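Local coordinates for phosphoglycerol transferase GacH (Streptococcus pyogenes MGAS5005, PDB 6DGM), which probably transfers glycerol phosphate onto the rhamnose polysaccharide of the streptococcal cell wall, through an extracellular, manganese-binding domain of the sulfatase family, at residues A[34-37]-A[38-41]. Residues are numbered along the deposited sequence; the frame is centred on the assembly and turned at random.
Sequences NNIA and DQTV
Asn35 O takes two hydrogen bonds, from Asp38 and Gln39, three and four residues on. Asp38 N donates to Asn35 O at 3.0 Å. Gln39 NE2 donates to Asn35 O at 3.1 Å, nearly straight at 164°, with the oxygen close to its amide plane. The two donors come from opposite faces of the carbonyl plane. A second backbone bond runs from Gln39 N to Ile36 O. The two successive i to i+3 backbone bonds make a single turn of 3-10 helix. This turn leads into strand 40-46, an inner strand of the large mixed sheet of the sulfatase-type, alkaline phosphatase-like fold. A bend about CB-CG (chi2 -80°) helps turn the Gln39 amide back toward Asn35. Asn35 and Asp38, both exposed, run side by side and point the same way. Asn35 ND2 donates to Asp38 OD2 at 3.0 Å, from above the carboxylate plane; the two flat groups are turned 70° apart. A water donates to Asp38 OD2 at 2.6 Å and accepts from Asn35 N. Apolar contact is slight: Ile36 CD1 lies 4.2 Å from Gln39 CG, while Ile36 packs on Leu318 and Phe319 of helix 314-321. Asn34 ND2 bonds to Thr322 O, next to the calcium ligand Asp323.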
# COMPACT_ATOMS: atom_id res chain seq x y z
N ASN A 34 -20.36 -9.41 1.87
CA ASN A 34 -19.28 -10.24 2.37
C ASN A 34 -18.70 -9.68 3.66
O ASN A 34 -18.97 -8.54 4.06
CB ASN A 34 -18.18 -10.38 1.30
CG ASN A 34 -18.68 -11.07 0.05
OD1 ASN A 34 -19.56 -11.93 0.12
ND2 ASN A 34 -18.14 -10.70 -1.10
N ASN A 35 -17.89 -10.51 4.32
CA ASN A 35 -17.18 -10.17 5.54
C ASN A 35 -15.69 -10.16 5.25
O ASN A 35 -15.16 -11.12 4.70
CB ASN A 35 -17.43 -11.22 6.62
CG ASN A 35 -18.89 -11.43 6.89
OD1 ASN A 35 -19.64 -10.49 7.11
ND2 ASN A 35 -19.32 -12.69 6.86
N ILE A 36 -15.01 -9.09 5.67
CA ILE A 36 -13.58 -8.97 5.39
C ILE A 36 -12.81 -10.13 6.01
O ILE A 36 -11.87 -10.66 5.40
CB ILE A 36 -13.07 -7.60 5.89
CG1 ILE A 36 -11.67 -7.32 5.33
CG2 ILE A 36 -13.07 -7.56 7.40
CD1 ILE A 36 -11.64 -7.24 3.82
N ALA A 37 -13.23 -10.59 7.19
CA ALA A 37 -12.56 -11.67 7.90
C ALA A 37 -12.75 -13.03 7.23
O ALA A 37 -12.14 -14.00 7.68
CB ALA A 37 -13.06 -11.74 9.34
N ASP A 38 -13.57 -13.12 6.18
CA ASP A 38 -13.68 -14.33 5.38
C ASP A 38 -12.68 -14.36 4.23
O ASP A 38 -12.62 -15.35 3.50
CB ASP A 38 -15.09 -14.48 4.80
CG ASP A 38 -16.14 -14.73 5.84
OD1 ASP A 38 -15.83 -15.28 6.92
OD2 ASP A 38 -17.31 -14.41 5.55
N GLN A 39 -11.93 -13.29 4.03
CA GLN A 39 -10.97 -13.18 2.95
C GLN A 39 -9.57 -13.24 3.54
O GLN A 39 -9.28 -12.59 4.56
CB GLN A 39 -11.06 -11.82 2.24
CG GLN A 39 -12.39 -11.11 2.31
CD GLN A 39 -13.38 -11.64 1.31
OE1 GLN A 39 -13.01 -12.04 0.20
NE2 GLN A 39 -14.65 -11.66 1.70
N THR A 40 -8.67 -13.96 2.88
CA THR A 40 -7.24 -13.79 3.12
C THR A 40 -6.75 -12.65 2.25
O THR A 40 -7.10 -12.55 1.07
CB THR A 40 -6.50 -15.09 2.84
OG1 THR A 40 -6.71 -15.97 3.96
CG2 THR A 40 -5.00 -14.88 2.62
N VAL A 41 -5.99 -11.75 2.85
CA VAL A 41 -5.62 -10.49 2.23
C VAL A 41 -4.11 -10.35 2.31
O VAL A 41 -3.50 -10.59 3.36
CB VAL A 41 -6.32 -9.30 2.92
CG1 VAL A 41 -5.72 -8.02 2.44
CG2 VAL A 41 -7.84 -9.36 2.63
O HOH W 1 -17.86 -13.39 3.26